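PDB 4FQD: NikO protein from Streptomyces tendae, which acts as an enolpyruvyl transferase essential in nikkomycin biosynthesis, probably taking the enolpyruvyl group from phosphoenolpyruvate. Local coordinates for residues Pro326-Ser336 and Tyr353-Val364; Thr46-Pro57 and Leu253-Pro263. The protein carries 4 engineered substitutions. All blocks are in the same frame, centred on the assembly; numbering follows the deposited sequence.

Contact 1: Pro326-Ser336 and Tyr353-Val364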
loop_
_atom_site.group_PDB
_atom_site.type_symbol
_atom_site.label_atom_id
_atom_site.label_comp_id
_atom_site.label_asym_id
_atom_site.label_seq_id
_atom_site.Cartn_x
_atom_site.Cartn_y
_atom_site.Cartn_z
ATOM N N PRO A 326 -9.019 20.981 7.367
ATOM C CA PRO A 326 -7.951 20.170 6.773
ATOM C C PRO A 326 -8.334 18.697 6.630
ATOM O O PRO A 326 -9.105 18.173 7.435
ATOM C CB PRO A 326 -6.807 20.319 7.777
ATOM C CG PRO A 326 -7.025 21.660 8.376
ATOM C CD PRO A 326 -8.514 21.830 8.463
ATOM N N LEU A 327 -7.800 18.044 5.603
ATOM C CA LEU A 327 -8.093 16.639 5.352
ATOM C C LEU A 327 -7.207 15.720 6.186
ATOM O O LEU A 327 -6.302 16.175 6.886
ATOM C CB LEU A 327 -7.925 16.316 3.866
ATOM C CG LEU A 327 -8.892 17.009 2.904
ATOM C CD1 LEU A 327 -8.587 16.624 1.465
ATOM C CD2 LEU A 327 -10.334 16.673 3.260
ATOM N N ARG A 328 -7.483 14.423 6.110
ATOM C CA ARG A 328 -6.672 13.422 6.791
ATOM C C ARG A 328 -5.817 12.655 5.789
ATOM O O ARG A 328 -6.277 12.336 4.692
ATOM C CB ARG A 328 -7.557 12.457 7.583
ATOM C CG ARG A 328 -8.030 13.005 8.920
ATOM C CD ARG A 328 -9.545 13.035 9.004
ATOM N NE ARG A 328 -10.138 11.753 8.633
ATOM C CZ ARG A 328 -11.445 11.511 8.627
ATOM N NH1 ARG A 328 -11.899 10.316 8.273
ATOM N NH2 ARG A 328 -12.300 12.463 8.974
ATOM N N PRO A 329 -4.564 12.362 6.163
ATOM C CA PRO A 329 -3.638 11.650 5.276
ATOM C C PRO A 329 -4.009 10.179 5.129
ATOM O O PRO A 329 -4.635 9.603 6.019
ATOM C CB PRO A 329 -2.297 11.786 5.999
ATOM C CG PRO A 329 -2.664 11.905 7.435
ATOM C CD PRO A 329 -3.947 12.686 7.461
ATOM N N VAL A 330 -3.621 9.583 4.006
ATOM C CA VAL A 330 -3.895 8.177 3.743
ATOM C C VAL A 330 -2.694 7.496 3.098
ATOM O O VAL A 330 -1.875 8.146 2.449
ATOM C CB VAL A 330 -5.106 8.002 2.803
ATOM C CG1 VAL A 330 -6.406 8.336 3.523
ATOM C CG2 VAL A 330 -4.937 8.858 1.557
ATOM N N GLU A 331 -2.589 6.185 3.291
ATOM C CA GLU A 331 -1.625 5.388 2.545
ATOM C C GLU A 331 -2.374 4.306 1.773
ATOM O O GLU A 331 -3.260 3.642 2.314
ATOM C CB GLU A 331 -0.538 4.802 3.459
ATOM C CG GLU A 331 -0.953 3.617 4.318
ATOM C CD GLU A 331 -0.768 2.278 3.618
ATOM O OE1 GLU A 331 -1.155 1.247 4.206
ATOM O OE2 GLU A 331 -0.237 2.254 2.486
ATOM N N PHE A 332 -2.033 4.147 0.500
ATOM C CA PHE A 332 -2.729 3.189 -0.347
ATOM C C PHE A 332 -1.885 2.781 -1.544
ATOM O O PHE A 332 -0.810 3.331 -1.783
ATOM C CB PHE A 332 -4.063 3.767 -0.827
ATOM C CG PHE A 332 -3.918 4.942 -1.751
ATOM C CD1 PHE A 332 -3.782 6.224 -1.246
ATOM C CD2 PHE A 332 -3.922 4.765 -3.125
ATOM C CE1 PHE A 332 -3.648 7.308 -2.094
ATOM C CE2 PHE A 332 -3.787 5.843 -3.977
ATOM C CZ PHE A 332 -3.651 7.117 -3.460
ATOM N N THR A 333 -2.392 1.816 -2.300
ATOM C CA THR A 333 -1.698 1.329 -3.481
ATOM C C THR A 333 -2.622 1.340 -4.691
ATOM O O THR A 333 -3.671 0.697 -4.686
ATOM C CB THR A 333 -1.169 -0.101 -3.268
ATOM O OG1 THR A 333 -0.233 -0.110 -2.182
ATOM C CG2 THR A 333 -0.482 -0.605 -4.523
ATOM N N ALA A 334 -2.235 2.080 -5.722
ATOM C CA ALA A 334 -2.977 2.077 -6.975
ATOM C C ALA A 334 -2.770 0.740 -7.677
ATOM O O ALA A 334 -1.656 0.408 -8.079
ATOM C CB ALA A 334 -2.528 3.223 -7.864
ATOM N N MET A 335 -3.846 -0.027 -7.816
ATOM C CA MET A 335 -3.755 -1.365 -8.389
ATOM C C MET A 335 -4.922 -1.670 -9.325
ATOM O O MET A 335 -5.905 -0.930 -9.370
ATOM C CB MET A 335 -3.680 -2.412 -7.276
ATOM C CG MET A 335 -4.830 -2.338 -6.290
ATOM S SD MET A 335 -4.654 -3.479 -4.909
ATOM C CE MET A 335 -6.210 -3.218 -4.061
ATOM N N SER A 336 -4.800 -2.767 -10.067
ATOM C CA SER A 336 -5.794 -3.150 -11.063
ATOM C C SER A 336 -7.168 -3.408 -10.448
ATOM O O SER A 336 -8.189 -2.976 -10.984
ATOM C CB SER A 336 -5.324 -4.384 -11.835
ATOM O OG SER A 336 -4.091 -4.137 -12.490
ATOM N N TYR A 353 -3.372 18.959 1.145
ATOM C CA TYR A 353 -4.258 19.689 2.042
ATOM C C TYR A 353 -4.573 18.872 3.289
ATOM O O TYR A 353 -5.319 19.316 4.162
ATOM C CB TYR A 353 -5.550 20.072 1.318
ATOM C CG TYR A 353 -5.363 21.119 0.244
ATOM C CD1 TYR A 353 -4.865 20.778 -1.007
ATOM C CD2 TYR A 353 -5.691 22.448 0.479
ATOM C CE1 TYR A 353 -4.693 21.733 -1.992
ATOM C CE2 TYR A 353 -5.524 23.409 -0.499
ATOM C CZ TYR A 353 -5.025 23.046 -1.733
ATOM O OH TYR A 353 -4.857 23.999 -2.711
ATOM N N ALA A 354 -4.002 17.675 3.368
ATOM C CA ALA A 354 -4.183 16.816 4.531
ATOM C C ALA A 354 -3.109 17.099 5.574
ATOM O O ALA A 354 -2.011 17.537 5.238
ATOM C CB ALA A 354 -4.149 15.352 4.120
ATOM N N GLU A 355 -3.430 16.853 6.839
ATOM C CA GLU A 355 -2.474 17.069 7.920
ATOM C C GLU A 355 -1.689 15.802 8.241
ATOM O O GLU A 355 -2.081 15.014 9.102
ATOM C CB GLU A 355 -3.176 17.602 9.169
ATOM C CG GLU A 355 -3.621 19.047 9.040
ATOM C CD GLU A 355 -4.143 19.619 10.342
ATOM O OE1 GLU A 355 -4.446 18.830 11.263
ATOM O OE2 GLU A 355 -4.246 20.860 10.447
ATOM N N GLY A 356 -0.574 15.619 7.542
ATOM C CA GLY A 356 0.252 14.441 7.720
ATOM C C GLY A 356 0.769 13.915 6.396
ATOM O O GLY A 356 0.494 14.493 5.345
ATOM N N PRO A 357 1.527 12.811 6.441
ATOM C CA PRO A 357 2.125 12.212 5.246
ATOM C C PRO A 357 1.136 11.336 4.484
ATOM O O PRO A 357 0.490 10.476 5.081
ATOM C CB PRO A 357 3.248 11.330 5.815
ATOM C CG PRO A 357 3.295 11.615 7.300
ATOM C CD PRO A 357 1.943 12.113 7.666
ATOM N N THR A 358 1.021 11.559 3.179
ATOM C CA THR A 358 0.233 10.681 2.322
ATOM C C THR A 358 1.164 9.798 1.501
ATOM O O THR A 358 2.020 10.295 0.772
ATOM C CB THR A 358 -0.691 11.475 1.379
ATOM O OG1 THR A 358 -1.797 12.002 2.123
ATOM C CG2 THR A 358 -1.225 10.575 0.274
ATOM N N TYR A 359 0.997 8.486 1.629
ATOM C CA TYR A 359 1.852 7.535 0.930
ATOM C C TYR A 359 1.119 6.905 -0.246
ATOM O O TYR A 359 0.077 6.273 -0.076
ATOM C CB TYR A 359 2.343 6.449 1.889
ATOM C CG TYR A 359 3.076 6.987 3.097
ATOM C CD1 TYR A 359 2.387 7.331 4.254
ATOM C CD2 TYR A 359 4.454 7.149 3.083
ATOM C CE1 TYR A 359 3.051 7.822 5.361
ATOM C CE2 TYR A 359 5.129 7.640 4.186
ATOM C CZ TYR A 359 4.421 7.975 5.322
ATOM O OH TYR A 359 5.087 8.463 6.423
ATOM N N ILE A 360 1.670 7.081 -1.441
ATOM C CA ILE A 360 1.052 6.554 -2.651
ATOM C C ILE A 360 1.972 5.563 -3.354
ATOM O O ILE A 360 3.093 5.904 -3.733
ATOM C CB ILE A 360 0.684 7.683 -3.630
ATOM C CG1 ILE A 360 -0.286 8.666 -2.967
ATOM C CG2 ILE A 360 0.090 7.108 -4.907
ATOM C CD1 ILE A 360 -0.674 9.834 -3.846
ATOM N N ARG A 361 1.495 4.334 -3.523
ATOM C CA ARG A 361 2.274 3.308 -4.203
ATOM C C ARG A 361 1.651 2.928 -5.541
ATOM O O ARG A 361 0.459 2.631 -5.622
ATOM C CB ARG A 361 2.414 2.064 -3.327
ATOM C CG ARG A 361 3.460 1.084 -3.828
ATOM C CD ARG A 361 3.519 -0.148 -2.950
ATOM N NE ARG A 361 4.857 -0.727 -2.919
ATOM C CZ ARG A 361 5.753 -0.481 -1.970
ATOM N NH1 ARG A 361 5.452 0.330 -0.967
ATOM N NH2 ARG A 361 6.950 -1.048 -2.020
ATOM N N GLU A 362 2.471 2.938 -6.585
ATOM C CA GLU A 362 2.024 2.584 -7.924
ATOM C C GLU A 362 2.293 1.111 -8.215
ATOM O O GLU A 362 3.438 0.662 -8.166
ATOM C CB GLU A 362 2.731 3.458 -8.960
ATOM C CG GLU A 362 2.463 3.054 -10.392
ATOM C CD GLU A 362 1.022 3.274 -10.799
ATOM O OE1 GLU A 362 0.538 4.419 -10.680
ATOM O OE2 GLU A 362 0.374 2.300 -11.234
ATOM N N ALA A 363 1.237 0.364 -8.522
ATOM C CA ALA A 363 1.372 -1.066 -8.784
ATOM C C ALA A 363 0.815 -1.465 -10.148
ATOM O O ALA A 363 0.492 -2.630 -10.377
ATOM C CB ALA A 363 0.708 -1.874 -7.681
ATOM N N VAL A 364 0.698 -0.494 -11.047
ATOM C CA VAL A 364 0.249 -0.763 -12.411
ATOM C C VAL A 364 1.221 -0.172 -13.428
ATOM O O VAL A 364 1.959 -0.902 -14.088
ATOM C CB VAL A 364 -1.166 -0.205 -12.674
ATOM C CG1 VAL A 364 -1.595 -0.498 -14.104
ATOM C CG2 VAL A 364 -2.164 -0.790 -11.687
#

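Contact 2: Thr46-Pro57 and Leu253-Pro263. Engineered in segment 46-57: R52 (natural residue Pro).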
loop_
_atom_site.group_PDB
_atom_site.type_symbol
_atom_site.label_atom_id
_atom_site.label_comp_id
_atom_site.label_asym_id
_atom_site.label_seq_id
_atom_site.Cartn_x
_atom_site.Cartn_y
_atom_site.Cartn_z
ATOM N N THR A 46 -16.013 -6.205 -34.636
ATOM C CA THR A 46 -16.072 -7.636 -34.903
ATOM C C THR A 46 -17.440 -8.043 -35.437
ATOM O O THR A 46 -17.606 -9.141 -35.969
ATOM C CB THR A 46 -15.800 -8.452 -33.625
ATOM O OG1 THR A 46 -16.932 -8.361 -32.750
ATOM C CG2 THR A 46 -14.564 -7.934 -32.908
ATOM N N ALA A 47 -18.415 -7.151 -35.298
ATOM C CA ALA A 47 -19.804 -7.487 -35.593
ATOM C C ALA A 47 -20.255 -7.072 -36.991
ATOM O O ALA A 47 -19.530 -6.398 -37.721
ATOM C CB ALA A 47 -20.725 -6.881 -34.542
ATOM N N SER A 48 -21.467 -7.489 -37.348
ATOM C CA SER A 48 -22.076 -7.125 -38.620
ATOM C C SER A 48 -23.370 -6.369 -38.359
ATOM O O SER A 48 -24.318 -6.449 -39.140
ATOM C CB SER A 48 -22.370 -8.375 -39.451
ATOM O OG SER A 48 -21.221 -9.195 -39.571
ATOM N N ALA A 49 -23.403 -5.639 -37.250
ATOM C CA ALA A 49 -24.597 -4.910 -36.844
ATOM C C ALA A 49 -24.243 -3.498 -36.390
ATOM O O ALA A 49 -23.158 -3.269 -35.856
ATOM C CB ALA A 49 -25.311 -5.658 -35.732
ATOM N N PRO A 50 -25.160 -2.543 -36.607
ATOM C CA PRO A 50 -24.928 -1.164 -36.167
ATOM C C PRO A 50 -24.948 -1.046 -34.646
ATOM O O PRO A 50 -25.791 -1.656 -33.988
ATOM C CB PRO A 50 -26.109 -0.400 -36.774
ATOM C CG PRO A 50 -27.173 -1.429 -36.951
ATOM C CD PRO A 50 -26.446 -2.690 -37.310
ATOM N N VAL A 51 -24.019 -0.270 -34.101
ATOM C CA VAL A 51 -23.950 -0.051 -32.662
ATOM C C VAL A 51 -24.088 1.432 -32.338
ATOM O O VAL A 51 -23.221 2.236 -32.686
ATOM C CB VAL A 51 -22.630 -0.582 -32.074
ATOM C CG1 VAL A 51 -22.521 -0.224 -30.598
ATOM C CG2 VAL A 51 -22.532 -2.084 -32.274
ATOM N N ARG A 52 -25.184 1.791 -31.679
ATOM C CA ARG A 52 -25.423 3.178 -31.303
ATOM C C ARG A 52 -24.888 3.470 -29.908
ATOM O O ARG A 52 -25.357 2.906 -28.920
ATOM C CB ARG A 52 -26.913 3.516 -31.379
ATOM C CG ARG A 52 -27.209 4.973 -31.082
ATOM C CD ARG A 52 -28.686 5.295 -31.201
ATOM N NE ARG A 52 -28.926 6.725 -31.028
ATOM C CZ ARG A 52 -30.130 7.285 -31.003
ATOM N NH1 ARG A 52 -31.216 6.535 -31.137
ATOM N NH2 ARG A 52 -30.250 8.596 -30.840
ATOM N N ILE A 53 -23.907 4.362 -29.836
ATOM C CA ILE A 53 -23.253 4.681 -28.573
ATOM C C ILE A 53 -23.660 6.060 -28.068
ATOM O O ILE A 53 -23.195 7.080 -28.575
ATOM C CB ILE A 53 -21.721 4.630 -28.715
ATOM C CG1 ILE A 53 -21.290 3.312 -29.364
ATOM C CG2 ILE A 53 -21.056 4.808 -27.365
ATOM C CD1 ILE A 53 -19.802 3.211 -29.611
ATOM N N GLU A 54 -24.534 6.086 -27.066
ATOM C CA GLU A 54 -24.964 7.344 -26.469
ATOM C C GLU A 54 -23.992 7.776 -25.377
ATOM O O GLU A 54 -23.198 6.969 -24.891
ATOM C CB GLU A 54 -26.380 7.220 -25.906
ATOM C CG GLU A 54 -27.400 6.743 -26.923
ATOM C CD GLU A 54 -28.741 7.431 -26.766
ATOM O OE1 GLU A 54 -28.795 8.480 -26.091
ATOM O OE2 GLU A 54 -29.738 6.923 -27.319
ATOM N N ASN A 55 -24.068 9.049 -24.996
ATOM C CA ASN A 55 -23.135 9.638 -24.040
ATOM C C ASN A 55 -21.692 9.406 -24.476
ATOM O O ASN A 55 -20.842 9.014 -23.679
ATOM C CB ASN A 55 -23.373 9.092 -22.627
ATOM C CG ASN A 55 -22.647 9.893 -21.559
ATOM O OD1 ASN A 55 -22.475 11.105 -21.684
ATOM N ND2 ASN A 55 -22.209 9.213 -20.505
ATOM N N CYS A 56 -21.428 9.632 -25.758
ATOM C CA CYS A 56 -20.092 9.440 -26.304
ATOM C C CYS A 56 -19.274 10.719 -26.183
ATOM O O CYS A 56 -19.715 11.786 -26.611
ATOM C CB CYS A 56 -20.162 8.991 -27.765
ATOM S SG CYS A 56 -18.549 8.717 -28.534
ATOM N N PRO A 57 -18.075 10.615 -25.594
ATOM C CA PRO A 57 -17.207 11.777 -25.389
ATOM C C PRO A 57 -16.660 12.321 -26.705
ATOM O O PRO A 57 -16.312 11.550 -27.599
ATOM C CB PRO A 57 -16.069 11.214 -24.534
ATOM C CG PRO A 57 -16.028 9.765 -24.872
ATOM C CD PRO A 57 -17.455 9.367 -25.114
ATOM N N LEU A 253 -22.444 -12.450 -34.272
ATOM C CA LEU A 253 -22.558 -11.078 -33.793
ATOM C C LEU A 253 -23.237 -10.200 -34.840
ATOM O O LEU A 253 -22.575 -9.467 -35.574
ATOM C CB LEU A 253 -21.172 -10.528 -33.456
ATOM C CG LEU A 253 -20.321 -11.437 -32.566
ATOM C CD1 LEU A 253 -18.914 -10.884 -32.407
ATOM C CD2 LEU A 253 -20.980 -11.631 -31.210
ATOM N N HIS A 254 -24.563 -10.276 -34.900
ATOM C CA HIS A 254 -25.320 -9.591 -35.942
ATOM C C HIS A 254 -26.549 -8.869 -35.399
ATOM O O HIS A 254 -27.440 -8.494 -36.159
ATOM C CB HIS A 254 -25.752 -10.589 -37.017
ATOM C CG HIS A 254 -26.597 -11.709 -36.496
ATOM N ND1 HIS A 254 -26.090 -12.968 -36.244
ATOM C CD2 HIS A 254 -27.909 -11.762 -36.171
ATOM C CE1 HIS A 254 -27.057 -13.745 -35.792
ATOM N NE2 HIS A 254 -28.171 -13.038 -35.737
ATOM N N ARG A 255 -26.595 -8.676 -34.085
ATOM C CA ARG A 255 -27.722 -7.994 -33.458
ATOM C C ARG A 255 -27.392 -6.541 -33.127
ATOM O O ARG A 255 -26.384 -6.263 -32.479
ATOM C CB ARG A 255 -28.161 -8.739 -32.197
ATOM C CG ARG A 255 -28.845 -10.067 -32.475
ATOM C CD ARG A 255 -28.730 -11.005 -31.287
ATOM N NE ARG A 255 -29.145 -10.369 -30.041
ATOM C CZ ARG A 255 -29.045 -10.938 -28.845
ATOM N NH1 ARG A 255 -29.445 -10.289 -27.763
ATOM N NH2 ARG A 255 -28.540 -12.158 -28.730
ATOM N N PRO A 256 -28.244 -5.609 -33.584
ATOM C CA PRO A 256 -28.092 -4.169 -33.339
ATOM C C PRO A 256 -28.068 -3.845 -31.847
ATOM O O PRO A 256 -28.807 -4.454 -31.075
ATOM C CB PRO A 256 -29.345 -3.571 -33.985
ATOM C CG PRO A 256 -29.748 -4.565 -35.019
ATOM C CD PRO A 256 -29.414 -5.901 -34.431
ATOM N N VAL A 257 -27.226 -2.894 -31.452
ATOM C CA VAL A 257 -27.037 -2.584 -30.038
ATOM C C VAL A 257 -27.166 -1.095 -29.728
ATOM O O VAL A 257 -26.581 -0.252 -30.408
ATOM C CB VAL A 257 -25.660 -3.076 -29.536
ATOM C CG1 VAL A 257 -25.454 -2.700 -28.075
ATOM C CG2 VAL A 257 -25.528 -4.578 -29.726
ATOM N N ASP A 258 -27.943 -0.783 -28.694
ATOM C CA ASP A 258 -28.023 0.569 -28.158
ATOM C C ASP A 258 -27.385 0.598 -26.774
ATOM O O ASP A 258 -27.815 -0.122 -25.872
ATOM C CB ASP A 258 -29.479 1.031 -28.067
ATOM C CG ASP A 258 -29.932 1.782 -29.303
ATOM O OD1 ASP A 258 -29.349 1.562 -30.385
ATOM O OD2 ASP A 258 -30.873 2.596 -29.191
ATOM N N VAL A 259 -26.360 1.425 -26.606
ATOM C CA VAL A 259 -25.653 1.489 -25.332
ATOM C C VAL A 259 -25.326 2.922 -24.909
ATOM O O VAL A 259 -24.848 3.729 -25.706
ATOM C CB VAL A 259 -24.366 0.624 -25.357
ATOM C CG1 VAL A 259 -23.471 1.020 -26.522
ATOM C CG2 VAL A 259 -23.621 0.723 -24.033
ATOM N N THR A 260 -25.608 3.234 -23.648
ATOM C CA THR A 260 -25.261 4.529 -23.079
ATOM C C THR A 260 -24.028 4.389 -22.192
ATOM O O THR A 260 -24.068 3.713 -21.164
ATOM C CB THR A 260 -26.419 5.104 -22.249
ATOM O OG1 THR A 260 -27.595 5.186 -23.063
ATOM C CG2 THR A 260 -26.065 6.490 -21.732
ATOM N N LEU A 261 -22.935 5.030 -22.596
ATOM C CA LEU A 261 -21.666 4.908 -21.884
ATOM C C LEU A 261 -21.740 5.377 -20.437
ATOM O O LEU A 261 -22.434 6.341 -20.113
ATOM C CB LEU A 261 -20.560 5.681 -22.605
ATOM C CG LEU A 261 -20.061 5.114 -23.932
ATOM C CD1 LEU A 261 -18.903 5.944 -24.465
ATOM C CD2 LEU A 261 -19.657 3.657 -23.781
ATOM N N ILE A 262 -21.016 4.677 -19.572
ATOM C CA ILE A 262 -20.842 5.097 -18.192
ATOM C C ILE A 262 -20.029 6.392 -18.191
ATOM O O ILE A 262 -19.106 6.542 -18.994
ATOM C CB ILE A 262 -20.139 3.986 -17.366
ATOM C CG1 ILE A 262 -20.047 4.359 -15.887
ATOM C CG2 ILE A 262 -18.760 3.672 -17.931
ATOM C CD1 ILE A 262 -19.514 3.239 -15.019
ATOM N N PRO A 263 -20.399 7.353 -17.328
ATOM C CA PRO A 263 -19.642 8.604 -17.220
ATOM C C PRO A 263 -18.160 8.347 -16.964
ATOM O O PRO A 263 -17.819 7.397 -16.258
ATOM C CB PRO A 263 -20.280 9.287 -16.012
ATOM C CG PRO A 263 -21.690 8.813 -16.038
ATOM C CD PRO A 263 -21.632 7.387 -16.520
HETATM O O HOH W 1 -28.189 0.090 -33.156
#

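Contact 1: Pro326-Ser336 and Tyr353-Val364
The F332 ring runs alongside the I360 side chain, both directed to the same face of two parallel strands, 331-334 and 356-362, whose axes approach to 4.7 Å at an angle of 18°. The backbone bonds fix the register: F332 N donates to Y359 O (3.1 Å) and F332 O accepts from R361 N, then A334 repeats the scheme with R361 O and A363 N. From CB, the F332 side chain turns into the position between its own backbone N and carbonyl carbon (chi1 66°), which lays the ring alongside the neighbouring strand. Its CD1 comes within 4.0 Å of Y359 O, obliquely to the ring. Further out, CE1 sits 3.7 Å from I360 CG1, and CZ, the tip, meets the CG1, CG2 and CD1 carbons of the isoleucine. L347 of helix 344-351 and L303 of helix 298-307 also touch this ring. Since helix 344-351 connects the two strands, the unit is a beta-alpha-beta crossover.

The side chains of E331, T333, Y359 and R361 occupy the other face, where T333 OG1 rests 3.6 Å from R361 CB. Here E331 OE1 accepts a hydrogen bond from T333 N of the second subunit, so this pair of strands belongs to the dimer contact.

Back on the F332 face, E362 OE2 takes V364 N (2.8 Å) on its anti lone pair and W365 N besides, while OE1 accepts from Q344 and S341. With four donors on two oxygens, this buried carboxylate is satisfied and fixed in rotation, tying strand 356-362 to the backbone of V364 and W365 and to S341 and Q344, at the start of helix 344-351.

Contact 2: Thr46-Pro57 and Leu253-Pro263
I53, on the V51/V257/V259 face of the parallel pair 50-54 and 257-260, is crossed at a slant by L261, which follows the second strand; the pair forms part of a four-stranded sheet in the inverse beta/alpha barrel. I53 CG2 reaches to 3.6 Å from L261 CG, and the leucine carries on through CD1 to P57 CD, the two side chains meeting at about a right angle. Helix 34-44 packs against this same face through V51 and I53. In the backbone, R52 N binds V257 O at 2.8 Å, and V259 N returns to R52 O.

On the opposite face the engineered R52 crosses D258 with guanidinium and carboxylate planes 85° apart. D258 OD1 lies 3.3 Å from R52 CB, while R52 NH1 and D258 OD2 stay 4.4 Å apart, too far for a salt bridge. Within its own segment, E54 OE2 lies 3.7 Å above the guanidinium centre of R52, a long pairing of charges to which no N-H points.

Beyond the strands, N55 extends with CG anti to the backbone N (chi1 -167°), and its ND2 donates to L261 O at 2.9 Å. A leucine here would probably leave L261 O without its amide donor and the ends of the two segments without this side-chain link. That oxygen lies in the N55 amide plane, but ND2 stands 43° above the carbonyl plane.

In the fold
From the N terminus, the chain passes through helix 34-44 into segment 46-57, the first half of contact 2. Its partner, 253-263, arrives only after 195 intervening residues, so contact 2 closes a very long loop, bringing strand 50-54 beside strand 257-260 just ahead of helix 265-278. Contact 1 opens later and closes a short loop of 16 residues containing helix 344-351. The two loops therefore follow in series, neither nested nor crossed. Their centres stand 37 Å apart, on opposite sides of the chain's centre, and their nearest atoms remain about 14 Å apart. Contact 2 thus joins sequence-distant parts of one sheet, whereas contact 1 joins neighbours in another.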